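Local coordinates for disulfide bond protein A (Staphylococcus aureus, PDB 3BCI), which probably acts as a thiol:disulfide oxidoreductase of the DsbA subfamily, taking part in bacterial oxidative protein folding through a redox-active cysteine pair, at residues D104-I107 with K108-H111; K95-T99 with K100-D104; K32-P35 with K36-K39; A135-D138 with K139-K143; K119-K122 with D123-K127. One frame throughout, in Å; residues are numbered along the deposited sequence.

Contact 1: D104-I107 with K108-H111; sequences DKHI and KQLH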
loop_
_atom_site.group_PDB
_atom_site.type_symbol
_atom_site.label_atom_id
_atom_site.label_comp_id
_atom_site.label_asym_id
_atom_site.label_seq_id
_atom_site.Cartn_x
_atom_site.Cartn_y
_atom_site.Cartn_z
ATOM N N ASP A 104 -6.336 8.643 11.320
ATOM C CA ASP A 104 -7.238 9.750 11.009
ATOM C C ASP A 104 -6.393 10.990 10.722
ATOM O O ASP A 104 -6.677 11.753 9.797
ATOM C CB ASP A 104 -8.199 10.024 12.175
ATOM C CG ASP A 104 -9.259 8.944 12.325
ATOM O OD1 ASP A 104 -9.316 8.035 11.473
ATOM O OD2 ASP A 104 -10.042 9.007 13.295
ATOM N N LYS A 105 -5.342 11.176 11.512
ATOM C CA LYS A 105 -4.450 12.314 11.330
ATOM C C LYS A 105 -3.838 12.278 9.930
ATOM O O LYS A 105 -3.740 13.298 9.251
ATOM C CB LYS A 105 -3.342 12.282 12.385
ATOM C CG LYS A 105 -2.295 13.378 12.240
ATOM C CD LYS A 105 -1.346 13.402 13.435
ATOM C CE LYS A 105 -0.474 12.155 13.508
ATOM N NZ LYS A 105 0.546 12.134 12.431
ATOM N N HIS A 106 -3.426 11.096 9.494
ATOM C CA HIS A 106 -2.832 10.973 8.169
ATOM C C HIS A 106 -3.852 11.195 7.057
ATOM O O HIS A 106 -3.540 11.792 6.024
ATOM C CB HIS A 106 -2.153 9.611 8.035
ATOM C CG HIS A 106 -0.779 9.577 8.628
ATOM N ND1 HIS A 106 0.343 9.286 7.884
ATOM C CD2 HIS A 106 -0.342 9.859 9.879
ATOM C CE1 HIS A 106 1.416 9.390 8.651
ATOM N NE2 HIS A 106 1.027 9.736 9.864
ATOM N N ILE A 107 -5.079 10.735 7.267
ATOM C CA ILE A 107 -6.117 10.929 6.265
ATOM C C ILE A 107 -6.393 12.429 6.113
ATOM O O ILE A 107 -6.540 12.936 5.001
ATOM C CB ILE A 107 -7.418 10.188 6.661
ATOM C CG1 ILE A 107 -7.166 8.674 6.646
ATOM C CG2 ILE A 107 -8.551 10.551 5.696
ATOM C CD1 ILE A 107 -8.281 7.843 7.260
ATOM N N LYS A 108 -6.447 13.143 7.231
ATOM C CA LYS A 108 -6.702 14.579 7.183
ATOM C C LYS A 108 -5.536 15.335 6.546
ATOM O O LYS A 108 -5.723 16.411 5.978
ATOM C CB LYS A 108 -6.984 15.115 8.593
ATOM C CG LYS A 108 -8.269 14.561 9.203
ATOM C CD LYS A 108 -8.536 15.130 10.587
ATOM C CE LYS A 108 -9.841 14.595 11.152
ATOM N NZ LYS A 108 -10.090 15.108 12.527
ATOM N N GLN A 109 -4.334 14.772 6.635
ATOM C CA GLN A 109 -3.154 15.404 6.042
ATOM C C GLN A 109 -3.232 15.410 4.520
ATOM O O GLN A 109 -2.459 16.103 3.859
ATOM C CB GLN A 109 -1.870 14.680 6.464
ATOM C CG GLN A 109 -1.423 14.961 7.884
ATOM C CD GLN A 109 -0.233 14.112 8.299
ATOM O OE1 GLN A 109 0.228 14.190 9.436
ATOM N NE2 GLN A 109 0.268 13.295 7.378
ATOM N N LEU A 110 -4.150 14.627 3.960
ATOM C CA LEU A 110 -4.307 14.580 2.507
ATOM C C LEU A 110 -5.048 15.824 2.008
ATOM O O LEU A 110 -4.984 16.174 0.827
ATOM C CB LEU A 110 -5.072 13.321 2.097
ATOM C CG LEU A 110 -4.415 11.981 2.444
ATOM C CD1 LEU A 110 -5.312 10.838 1.994
ATOM C CD2 LEU A 110 -3.054 11.887 1.773
ATOM N N HIS A 111 -5.762 16.481 2.917
ATOM C CA HIS A 111 -6.508 17.693 2.593
ATOM C C HIS A 111 -7.530 17.520 1.486
ATOM O O HIS A 111 -7.582 18.309 0.540
ATOM C CB HIS A 111 -5.537 18.817 2.231
ATOM C CG HIS A 111 -4.587 19.156 3.334
ATOM N ND1 HIS A 111 -5.006 19.367 4.631
ATOM C CD2 HIS A 111 -3.241 19.294 3.345
ATOM C CE1 HIS A 111 -3.957 19.618 5.393
ATOM N NE2 HIS A 111 -2.873 19.579 4.639
#

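Contact 2: K95-T99 with K100-D104; sequences KEWLT and KELLD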
loop_
_atom_site.group_PDB
_atom_site.type_symbol
_atom_site.label_atom_id
_atom_site.label_comp_id
_atom_site.label_asym_id
_atom_site.label_seq_id
_atom_site.Cartn_x
_atom_site.Cartn_y
_atom_site.Cartn_z
ATOM N N LYS A 95 5.525 -2.058 18.357
ATOM C CA LYS A 95 4.548 -1.112 18.879
ATOM C C LYS A 95 3.317 -1.147 17.981
ATOM O O LYS A 95 3.433 -1.338 16.769
ATOM C CB LYS A 95 5.098 0.315 18.850
ATOM C CG LYS A 95 6.225 0.621 19.815
ATOM C CD LYS A 95 6.741 2.032 19.553
ATOM C CE LYS A 95 7.764 2.473 20.583
ATOM N NZ LYS A 95 7.147 2.681 21.922
ATOM N N GLU A 96 2.141 -0.967 18.571
ATOM C CA GLU A 96 0.913 -0.932 17.789
ATOM C C GLU A 96 0.697 0.544 17.470
ATOM O O GLU A 96 -0.265 1.158 17.929
ATOM C CB GLU A 96 -0.267 -1.474 18.602
ATOM C CG GLU A 96 -0.012 -2.830 19.237
ATOM C CD GLU A 96 -1.252 -3.409 19.891
ATOM O OE1 GLU A 96 -2.147 -2.626 20.272
ATOM O OE2 GLU A 96 -1.325 -4.648 20.034
ATOM N N TRP A 97 1.613 1.108 16.686
ATOM C CA TRP A 97 1.557 2.516 16.326
ATOM C C TRP A 97 0.487 2.899 15.304
ATOM O O TRP A 97 0.175 4.082 15.158
ATOM C CB TRP A 97 2.927 2.989 15.825
ATOM C CG TRP A 97 3.411 2.299 14.578
ATOM C CD1 TRP A 97 4.057 1.097 14.499
ATOM C CD2 TRP A 97 3.294 2.779 13.233
ATOM N NE1 TRP A 97 4.351 0.802 13.187
ATOM C CE2 TRP A 97 3.892 1.816 12.389
ATOM C CE3 TRP A 97 2.737 3.930 12.658
ATOM C CZ2 TRP A 97 3.953 1.971 10.996
ATOM C CZ3 TRP A 97 2.797 4.085 11.276
ATOM C CH2 TRP A 97 3.401 3.107 10.461
ATOM N N LEU A 98 -0.071 1.919 14.595
ATOM C CA LEU A 98 -1.110 2.212 13.607
ATOM C C LEU A 98 -2.469 2.354 14.287
ATOM O O LEU A 98 -3.381 1.563 14.065
ATOM C CB LEU A 98 -1.166 1.120 12.531
ATOM C CG LEU A 98 -0.008 1.133 11.527
ATOM C CD1 LEU A 98 0.013 -0.165 10.734
ATOM C CD2 LEU A 98 -0.160 2.338 10.598
ATOM N N THR A 99 -2.590 3.385 15.115
ATOM C CA THR A 99 -3.818 3.664 15.844
ATOM C C THR A 99 -4.789 4.449 14.963
ATOM O O THR A 99 -4.394 5.036 13.958
ATOM C CB THR A 99 -3.523 4.501 17.096
ATOM O OG1 THR A 99 -3.015 5.781 16.700
ATOM C CG2 THR A 99 -2.475 3.804 17.972
ATOM N N LYS A 100 -6.060 4.459 15.342
ATOM C CA LYS A 100 -7.055 5.195 14.575
ATOM C C LYS A 100 -6.769 6.691 14.665
ATOM O O LYS A 100 -7.076 7.452 13.745
ATOM C CB LYS A 100 -8.452 4.879 15.098
ATOM C CG LYS A 100 -8.847 3.426 14.889
ATOM C CD LYS A 100 -10.267 3.155 15.350
ATOM C CE LYS A 100 -10.617 1.687 15.166
ATOM N NZ LYS A 100 -11.969 1.372 15.701
ATOM N N GLU A 101 -6.169 7.107 15.776
ATOM C CA GLU A 101 -5.824 8.507 15.969
ATOM C C GLU A 101 -4.796 8.914 14.922
ATOM O O GLU A 101 -4.959 9.920 14.237
ATOM C CB GLU A 101 -5.227 8.736 17.363
ATOM C CG GLU A 101 -4.970 10.213 17.679
ATOM C CD GLU A 101 -4.094 10.421 18.903
ATOM O OE1 GLU A 101 -4.090 9.548 19.795
ATOM O OE2 GLU A 101 -3.416 11.469 18.980
ATOM N N LEU A 102 -3.730 8.127 14.804
ATOM C CA LEU A 102 -2.680 8.424 13.836
ATOM C C LEU A 102 -3.195 8.299 12.407
ATOM O O LEU A 102 -2.882 9.130 11.553
ATOM C CB LEU A 102 -1.478 7.493 14.040
ATOM C CG LEU A 102 -0.310 7.679 13.064
ATOM C CD1 LEU A 102 0.996 7.286 13.733
ATOM C CD2 LEU A 102 -0.548 6.848 11.802
ATOM N N LEU A 103 -3.983 7.264 12.139
ATOM C CA LEU A 103 -4.517 7.086 10.792
ATOM C C LEU A 103 -5.457 8.234 10.409
ATOM O O LEU A 103 -5.377 8.759 9.298
ATOM C CB LEU A 103 -5.223 5.730 10.684
ATOM C CG LEU A 103 -4.230 4.558 10.748
ATOM C CD1 LEU A 103 -4.972 3.252 10.955
ATOM C CD2 LEU A 103 -3.405 4.516 9.467
ATOM N N ASP A 104 -6.336 8.643 11.320
ATOM C CA ASP A 104 -7.238 9.750 11.009
ATOM C C ASP A 104 -6.393 10.990 10.722
ATOM O O ASP A 104 -6.677 11.753 9.797
ATOM C CB ASP A 104 -8.199 10.024 12.175
ATOM C CG ASP A 104 -9.259 8.944 12.325
ATOM O OD1 ASP A 104 -9.316 8.035 11.473
ATOM O OD2 ASP A 104 -10.042 9.007 13.295
#

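Contact 3: K32-P35 with K36-K39; sequences KVMP and KLRK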
loop_
_atom_site.group_PDB
_atom_site.type_symbol
_atom_site.label_atom_id
_atom_site.label_comp_id
_atom_site.label_asym_id
_atom_site.label_seq_id
_atom_site.Cartn_x
_atom_site.Cartn_y
_atom_site.Cartn_z
ATOM N N LYS A 32 12.997 4.076 -1.844
ATOM C CA LYS A 32 13.920 3.864 -2.953
ATOM C C LYS A 32 13.297 3.679 -4.333
ATOM O O LYS A 32 13.850 4.131 -5.339
ATOM C CB LYS A 32 14.793 2.641 -2.660
ATOM C CG LYS A 32 15.703 2.787 -1.448
ATOM C CD LYS A 32 16.500 1.504 -1.214
ATOM C CE LYS A 32 17.542 1.686 -0.117
ATOM N NZ LYS A 32 18.355 0.453 0.063
ATOM N N VAL A 33 12.149 3.018 -4.379
ATOM C CA VAL A 33 11.502 2.704 -5.648
ATOM C C VAL A 33 10.341 3.575 -6.123
ATOM O O VAL A 33 10.312 4.016 -7.278
ATOM C CB VAL A 33 11.009 1.236 -5.620
ATOM C CG1 VAL A 33 10.221 0.915 -6.877
ATOM C CG2 VAL A 33 12.196 0.292 -5.461
ATOM N N MET A 34 9.382 3.806 -5.237
ATOM C CA MET A 34 8.181 4.547 -5.584
ATOM C C MET A 34 8.300 5.921 -6.240
ATOM O O MET A 34 7.556 6.216 -7.172
ATOM C CB MET A 34 7.259 4.610 -4.365
ATOM C CG MET A 34 6.757 3.222 -3.940
ATOM S SD MET A 34 6.048 2.254 -5.324
ATOM C CE MET A 34 4.558 3.119 -5.597
ATOM N N PRO A 35 9.227 6.775 -5.782
ATOM C CA PRO A 35 9.319 8.088 -6.429
ATOM C C PRO A 35 9.450 8.005 -7.952
ATOM O O PRO A 35 8.715 8.667 -8.682
ATOM C CB PRO A 35 10.547 8.708 -5.765
ATOM C CG PRO A 35 10.476 8.149 -4.381
ATOM C CD PRO A 35 10.161 6.686 -4.645
ATOM N N LYS A 36 10.378 7.183 -8.429
ATOM C CA LYS A 36 10.588 7.029 -9.865
ATOM C C LYS A 36 9.539 6.157 -10.537
ATOM O O LYS A 36 9.117 6.449 -11.653
ATOM C CB LYS A 36 11.968 6.437 -10.146
ATOM C CG LYS A 36 13.109 7.401 -9.947
ATOM C CD LYS A 36 14.431 6.712 -10.225
ATOM C CE LYS A 36 15.596 7.610 -9.877
ATOM N NZ LYS A 36 16.895 6.906 -10.053
ATOM N N LEU A 37 9.128 5.082 -9.869
ATOM C CA LEU A 37 8.125 4.187 -10.441
ATOM C C LEU A 37 6.832 4.969 -10.661
ATOM O O LEU A 37 6.168 4.831 -11.684
ATOM C CB LEU A 37 7.862 3.004 -9.504
ATOM C CG LEU A 37 6.982 1.895 -10.084
ATOM C CD1 LEU A 37 7.694 1.273 -11.288
ATOM C CD2 LEU A 37 6.704 0.834 -9.018
ATOM N N ARG A 38 6.495 5.801 -9.687
ATOM C CA ARG A 38 5.292 6.617 -9.744
ATOM C C ARG A 38 5.362 7.634 -10.883
ATOM O O ARG A 38 4.430 7.776 -11.670
ATOM C CB ARG A 38 5.117 7.346 -8.414
ATOM C CG ARG A 38 3.974 8.315 -8.383
ATOM C CD ARG A 38 3.891 9.011 -7.038
ATOM N NE ARG A 38 2.728 9.881 -6.993
ATOM C CZ ARG A 38 2.311 10.519 -5.910
ATOM N NH1 ARG A 38 2.970 10.383 -4.767
ATOM N NH2 ARG A 38 1.228 11.283 -5.976
ATOM N N LYS A 39 6.478 8.338 -10.975
ATOM C CA LYS A 39 6.639 9.346 -12.011
ATOM C C LYS A 39 6.686 8.786 -13.423
ATOM O O LYS A 39 6.073 9.332 -14.331
ATOM C CB LYS A 39 7.909 10.160 -11.753
ATOM C CG LYS A 39 8.196 11.208 -12.820
ATOM C CD LYS A 39 9.409 12.051 -12.462
ATOM C CE LYS A 39 9.647 13.138 -13.496
ATOM N NZ LYS A 39 10.727 14.072 -13.075
HETATM O O HOH W 1 12.716 6.111 -6.925
#

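Contact 4: A135-D138 with K139-K143; sequences AEKD and KKIAK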
loop_
_atom_site.group_PDB
_atom_site.type_symbol
_atom_site.label_atom_id
_atom_site.label_comp_id
_atom_site.label_asym_id
_atom_site.label_seq_id
_atom_site.Cartn_x
_atom_site.Cartn_y
_atom_site.Cartn_z
ATOM N N ALA A 135 -9.104 -5.288 3.031
ATOM C CA ALA A 135 -7.958 -5.533 3.899
ATOM C C ALA A 135 -7.841 -7.027 4.195
ATOM O O ALA A 135 -6.746 -7.582 4.174
ATOM C CB ALA A 135 -8.088 -4.728 5.193
ATOM N N GLU A 136 -8.971 -7.676 4.457
ATOM C CA GLU A 136 -8.978 -9.108 4.728
ATOM C C GLU A 136 -8.551 -9.894 3.491
ATOM O O GLU A 136 -7.741 -10.813 3.581
ATOM C CB GLU A 136 -10.377 -9.573 5.147
ATOM C CG GLU A 136 -10.831 -9.104 6.525
ATOM C CD GLU A 136 -9.893 -9.548 7.635
ATOM O OE1 GLU A 136 -9.387 -10.691 7.561
ATOM O OE2 GLU A 136 -9.672 -8.760 8.585
ATOM N N LYS A 137 -9.103 -9.524 2.340
ATOM C CA LYS A 137 -8.809 -10.200 1.085
ATOM C C LYS A 137 -7.318 -10.182 0.757
ATOM O O LYS A 137 -6.787 -11.158 0.224
ATOM C CB LYS A 137 -9.603 -9.558 -0.058
ATOM C CG LYS A 137 -9.551 -10.346 -1.363
ATOM C CD LYS A 137 -10.248 -9.607 -2.498
ATOM C CE LYS A 137 -10.260 -10.445 -3.775
ATOM N NZ LYS A 137 -10.851 -9.705 -4.929
ATOM N N ASP A 138 -6.645 -9.079 1.075
ATOM C CA ASP A 138 -5.208 -8.966 0.819
ATOM C C ASP A 138 -4.441 -10.135 1.434
ATOM O O ASP A 138 -3.488 -10.646 0.848
ATOM C CB ASP A 138 -4.660 -7.661 1.394
ATOM C CG ASP A 138 -4.626 -6.536 0.377
ATOM O OD1 ASP A 138 -5.201 -6.694 -0.727
ATOM O OD2 ASP A 138 -4.027 -5.487 0.689
ATOM N N LYS A 139 -4.851 -10.564 2.621
ATOM C CA LYS A 139 -4.158 -11.670 3.267
ATOM C C LYS A 139 -4.378 -12.959 2.485
ATOM O O LYS A 139 -3.475 -13.782 2.370
ATOM C CB LYS A 139 -4.653 -11.840 4.700
ATOM C CG LYS A 139 -4.606 -10.553 5.500
ATOM C CD LYS A 139 -5.218 -10.748 6.870
ATOM C CE LYS A 139 -4.177 -11.218 7.853
ATOM N NZ LYS A 139 -4.806 -11.924 8.999
ATOM N N LYS A 140 -5.584 -13.127 1.954
ATOM C CA LYS A 140 -5.922 -14.309 1.172
ATOM C C LYS A 140 -5.142 -14.294 -0.148
ATOM O O LYS A 140 -4.673 -15.331 -0.618
ATOM C CB LYS A 140 -7.428 -14.338 0.891
ATOM C CG LYS A 140 -7.896 -15.551 0.102
ATOM C CD LYS A 140 -9.397 -15.521 -0.119
ATOM C CE LYS A 140 -9.861 -16.730 -0.910
ATOM N NZ LYS A 140 -9.229 -16.781 -2.257
ATOM N N ILE A 141 -5.006 -13.113 -0.744
ATOM C CA ILE A 141 -4.273 -12.991 -2.000
ATOM C C ILE A 141 -2.825 -13.441 -1.806
ATOM O O ILE A 141 -2.304 -14.243 -2.583
ATOM C CB ILE A 141 -4.298 -11.532 -2.521
ATOM C CG1 ILE A 141 -5.725 -11.161 -2.942
ATOM C CG2 ILE A 141 -3.326 -11.374 -3.694
ATOM C CD1 ILE A 141 -5.899 -9.695 -3.335
ATOM N N ALA A 142 -2.184 -12.934 -0.757
ATOM C CA ALA A 142 -0.799 -13.283 -0.463
ATOM C C ALA A 142 -0.638 -14.774 -0.184
ATOM O O ALA A 142 0.362 -15.384 -0.566
ATOM C CB ALA A 142 -0.303 -12.475 0.730
ATOM N N LYS A 143 -1.621 -15.359 0.493
ATOM C CA LYS A 143 -1.565 -16.777 0.811
ATOM C C LYS A 143 -1.743 -17.629 -0.449
ATOM O O LYS A 143 -0.947 -18.530 -0.711
ATOM C CB LYS A 143 -2.644 -17.129 1.835
ATOM C CG LYS A 143 -2.647 -18.593 2.251
ATOM C CD LYS A 143 -3.761 -18.889 3.246
ATOM C CE LYS A 143 -3.756 -20.353 3.656
ATOM N NZ LYS A 143 -4.879 -20.679 4.580
#

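Contact 5: K119-K122 with D123-K127; sequences KIIK and DYKTK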
loop_
_atom_site.group_PDB
_atom_site.type_symbol
_atom_site.label_atom_id
_atom_site.label_comp_id
_atom_site.label_asym_id
_atom_site.label_seq_id
_atom_site.Cartn_x
_atom_site.Cartn_y
_atom_site.Cartn_z
ATOM N N LYS A 119 -16.009 10.300 4.817
ATOM C CA LYS A 119 -16.412 9.036 4.200
ATOM C C LYS A 119 -15.341 7.953 4.354
ATOM O O LYS A 119 -15.645 6.797 4.645
ATOM C CB LYS A 119 -16.717 9.274 2.718
ATOM C CG LYS A 119 -17.130 8.041 1.937
ATOM C CD LYS A 119 -17.548 8.423 0.521
ATOM C CE LYS A 119 -16.433 9.161 -0.216
ATOM N NZ LYS A 119 -16.869 9.622 -1.563
ATOM N N ILE A 120 -14.084 8.338 4.161
ATOM C CA ILE A 120 -12.961 7.413 4.286
ATOM C C ILE A 120 -12.784 6.950 5.730
ATOM O O ILE A 120 -12.627 5.755 5.996
ATOM C CB ILE A 120 -11.655 8.088 3.812
ATOM C CG1 ILE A 120 -11.708 8.291 2.293
ATOM C CG2 ILE A 120 -10.440 7.260 4.238
ATOM C CD1 ILE A 120 -10.585 9.165 1.746
ATOM N N ILE A 121 -12.812 7.909 6.651
ATOM C CA ILE A 121 -12.643 7.646 8.076
ATOM C C ILE A 121 -13.719 6.705 8.609
ATOM O O ILE A 121 -13.428 5.788 9.374
ATOM C CB ILE A 121 -12.649 8.984 8.866
ATOM C CG1 ILE A 121 -11.407 9.798 8.491
ATOM C CG2 ILE A 121 -12.660 8.734 10.355
ATOM C CD1 ILE A 121 -11.306 11.149 9.196
ATOM N N LYS A 122 -14.962 6.915 8.194
ATOM C CA LYS A 122 -16.045 6.055 8.654
ATOM C C LYS A 122 -15.987 4.667 8.004
ATOM O O LYS A 122 -16.267 3.658 8.646
ATOM C CB LYS A 122 -17.393 6.725 8.363
ATOM C CG LYS A 122 -18.615 5.969 8.891
ATOM C CD LYS A 122 -19.163 4.991 7.871
ATOM C CE LYS A 122 -20.479 4.394 8.342
ATOM N NZ LYS A 122 -21.074 3.486 7.325
ATOM N N ASP A 123 -15.602 4.612 6.732
ATOM C CA ASP A 123 -15.548 3.337 6.029
ATOM C C ASP A 123 -14.548 2.332 6.607
ATOM O O ASP A 123 -14.895 1.174 6.819
ATOM C CB ASP A 123 -15.259 3.570 4.539
ATOM C CG ASP A 123 -15.549 2.338 3.683
ATOM O OD1 ASP A 123 -14.747 1.379 3.694
ATOM O OD2 ASP A 123 -16.593 2.328 2.999
ATOM N N TYR A 124 -13.319 2.764 6.882
ATOM C CA TYR A 124 -12.321 1.837 7.408
ATOM C C TYR A 124 -12.577 1.397 8.845
ATOM O O TYR A 124 -11.976 0.434 9.315
ATOM C CB TYR A 124 -10.903 2.423 7.259
ATOM C CG TYR A 124 -10.341 3.194 8.439
ATOM C CD1 TYR A 124 -9.684 2.536 9.479
ATOM C CD2 TYR A 124 -10.417 4.588 8.489
ATOM C CE1 TYR A 124 -9.109 3.250 10.540
ATOM C CE2 TYR A 124 -9.849 5.312 9.543
ATOM C CZ TYR A 124 -9.196 4.638 10.563
ATOM O OH TYR A 124 -8.626 5.351 11.599
ATOM N N LYS A 125 -13.485 2.084 9.533
ATOM C CA LYS A 125 -13.812 1.737 10.914
ATOM C C LYS A 125 -15.107 0.934 11.014
ATOM O O LYS A 125 -15.487 0.494 12.096
ATOM C CB LYS A 125 -13.953 3.001 11.763
ATOM C CG LYS A 125 -12.715 3.887 11.798
ATOM C CD LYS A 125 -12.944 5.104 12.680
ATOM C CE LYS A 125 -11.718 5.993 12.715
ATOM N NZ LYS A 125 -11.933 7.195 13.557
ATOM N N THR A 126 -15.784 0.746 9.887
ATOM C CA THR A 126 -17.047 0.013 9.877
ATOM C C THR A 126 -16.877 -1.457 9.498
ATOM O O THR A 126 -16.435 -1.779 8.399
ATOM C CB THR A 126 -18.044 0.659 8.901
ATOM O OG1 THR A 126 -18.230 2.036 9.254
ATOM C CG2 THR A 126 -19.391 -0.059 8.958
ATOM N N LYS A 127 -17.241 -2.350 10.410
ATOM C CA LYS A 127 -17.110 -3.771 10.143
ATOM C C LYS A 127 -17.785 -4.180 8.842
ATOM O O LYS A 127 -18.903 -3.761 8.550
ATOM C CB LYS A 127 -17.686 -4.591 11.296
ATOM C CG LYS A 127 -17.821 -6.069 10.962
ATOM C CD LYS A 127 -17.431 -6.951 12.131
ATOM C CE LYS A 127 -17.545 -8.419 11.759
ATOM N NZ LYS A 127 -17.003 -9.294 12.833
#

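Contact 1: D104-I107 with K108-H111
The amide of Gln109 shows how the bonding of a helix shifts from four-residue to three-residue spacing near its end: Gln109 N divides its hydrogen between Lys105 O, four residues back, and His106 O, three back, each at 3.1 Å. Both bonds are weak, the N-H bending well away from either oxygen. One step earlier the helix is still regular, Lys108 N giving a straight bond of 2.9 Å to Asp104 O (161°). One step later it has tightened, for Leu110 N reaches Ile107 O at 3.1 Å from well above the carbonyl plane, while Leu110 CB packs on that same oxygen at 3.3 Å.

The side chain of Gln109 runs back alongside the previous turn. CG stands beside its own backbone N (chi1 -76°) and the chain beyond it is extended, which brings NE2 over one face of the His106 ring, 4.0 Å above its centre, with amide and ring planes 34° apart. On the same stem, OE1 lies 3.6 Å from Lys105 NZ, which curls toward it because the lysine chain bends at chi3 and chi4. NE2 also makes a weak bond to Gln85, and His106 itself is packed on Phe82 and Leu86 of helix 79-88.

His111 then takes positive phi and closes a type I turn from Lys108. Shared and shortened backbone bonds thus let the helix finish gradually, with the Gln109 amide nitrogen over a face of a buried ring.

Contact 2: K95-T99 with K100-D104
Thr99 and Leu102 form the polar part of this contact, a textbook helix N-cap. Thr99 OG1 accepts from Leu102 N at 3.1 Å, an almost straight bond (167°), made possible because chi1 (64°) sets the hydroxyl between the backbone N and the carbonyl carbon. Thr99 also supplies the first four-residue helical bond: Leu103 N donates to Thr99 O at 2.9 Å.

The apolar part joins the incoming loop to that turn at two points. Leu102 CD1 meets the rim of the Trp97 indole in its plane, 3.9 Å from CE3, and also rests 3.6 Å from Trp97 O. Next to it Leu98 CD2 touches Leu103 CD2 at 4.1 Å, the two side chains meeting at a slant. Leu98 CG also lies over the centre of one face of the Trp97 indole. Leu86 of helix 79-88 touches Trp97, Leu98 and Leu102 alike, while Leu103 packs on Val63 and Ala67 of helix 61-74.

Capping and hydrophobic contact act on the same turn here, so the start of helix 100-108 is fixed both by a hydroxyl that replaces a missing carbonyl and by leucines drawn against the buried Trp97 and Leu98.

Contact 3: K32-P35 with K36-K39
Pro35 contributes the ring of this contact, puckered with C-gamma exo and leading directly into Lys36 on an exposed side of the helix. The flat group, the guanidinium of Arg38, is carried away on an extended chain to form salt bridges with Asp43 and Asp81; within this turn it is the base of the arginine that packs, its CB lying 3.0 Å from Met34 O.

A proline has no N-H to give to the turn before it, and helix 24-42 is kinked at this point. Lys36 N stands 5.6 Å from Lys32 O, too far for the usual helical bond. A water bridges the opening, accepting from Lys36 N at 3.0 Å and donating to Lys32 O at 2.8 Å, with a further weak bond to Val33 O. Regular spacing resumes at once, Leu37 N bonding to Val33 O in the carbonyl plane and Arg38 N to Met34 O.

Away from the water, Leu37 CD2 touches both Met34 SD (4.0 Å) and Val33 CG1 (4.1 Å). Ile42 touches both Met34 and Leu37. The kink is thus hydrated on its polar side and closed by hydrophobic packing on its buried side, a division consistent with the kinked active-site helix, the one following the CxxC motif, of thioredoxin-like proteins.

Contact 4: A135-D138 with K139-K143
Ile141 rests on the turn formed by Lys137 and Asp138. Its amide makes the shortest bond of the contact, Ile141 N to Lys137 O at 2.8 Å, directed nearly along the C=O axis (166°). The side chain follows the same path, CG1 lying 3.3 Å from Lys137 O. CG1 is beside the backbone N (chi1 -68°), which points CD1 back toward the Asp138 carboxylate, 4.0 Å from OD1. Ala142 N completes the regular pattern with a bond of 3.1 Å to Asp138 O, whereas Lys139 N reaches only three residues back, weakly, to Glu136 O.

In the next shell, what positions the carboxylate comes from other parts of the fold. Asp138 OD2 accepts from the backbone N of Asn53 and is hydrogen-bonded to His69 NE2, while the Ile141 side chain presses on Val52 and Gln50 of strand 48-53 and on Tyr18 of strand 14-19. On the solvent side the lysines lead outward: Lys140 NZ forms a salt bridge with Asp144, and Lys139 NZ stays 5.0 Å from Glu136 OE1, near but not in contact.

One helical face therefore carries both an apolar side chain and a buried carboxylate; the two hydrogen bonds at OD2 would offset the cost of burying it, and the N-H from Asn53 is consistent with an ionised form.

Contact 5: K119-K122 with D123-K127
Lys122 and Thr126 meet near the C-terminal part of helix 114-125, where one carbonyl accepts from two donors. Thr126 OG1 donates to Lys122 O at 2.6 Å, approaching from above the carbonyl plane, and Lys125 N adds a weak bond of 3.3 Å to the same oxygen. The turns before are regular, Asp123 N bonding to Lys119 O and Tyr124 N to Ile120 O.

The tight side is built by Tyr124 and Lys125. The phenol ring brings its edge to Ile120 O, in plane, with CD2 3.5 Å from that oxygen. Over the centre of one ring face lies Lys125 CG, which at the same time touches Ile121 O at 3.2 Å. From there the extended lysine runs alongside Ile121, its NZ 3.6 Å from Ile121 CG2. Both polar ends finish on the same residue, Asp104 of helix 100-108: Lys125 NZ as a salt bridge and Tyr124 OH as a hydrogen bond. Asp123 is also buried, its carboxylate held by Ser131 and by Tyr74 of helix 61-74.

The Lys122 side is held by the one short hydroxyl bond, and its looseness lies in lysine ends that lead to solvent. Lys122 bends at chi2 (-90°), so that its aliphatic chain slants past the threonine hydroxyl, with CE 3.4 Å from Thr126 OG1, before its ammonium leads outward. Lys119, also exposed, leads its end away from this contact.

Such a helix, with a face of apolar and paired polar groups turned to neighbouring helices and Lys119 and Lys122 toward solvent, is what is found in the helical domain that DsbA proteins carry inserted in the thioredoxin fold.

Overall arrangement
All five contacts are local and mixed, with buried side chains inward and exposed residues outward. Contacts 2 and 1 sit at the beginning and end of helix 100-108 and share Asp104; one has capping by a hydroxyl, the other weakened and shortened backbone bonding. Contact 5, near the end of the next helix, touches both through Asp104 and through packing on Tyr124. These three face neighbouring helices. Contacts 3 and 4 lie within longer helices, contact 4 toward its end, on opposite sides of the chain's centre: contact 3 has a hydrated kink and faces mainly helices 79-88 and 166-174, whereas contact 4 has no proline or bridging water and packs on strands and helix 61-74. Most lysines lie on the solvent side, Lys125 excepted.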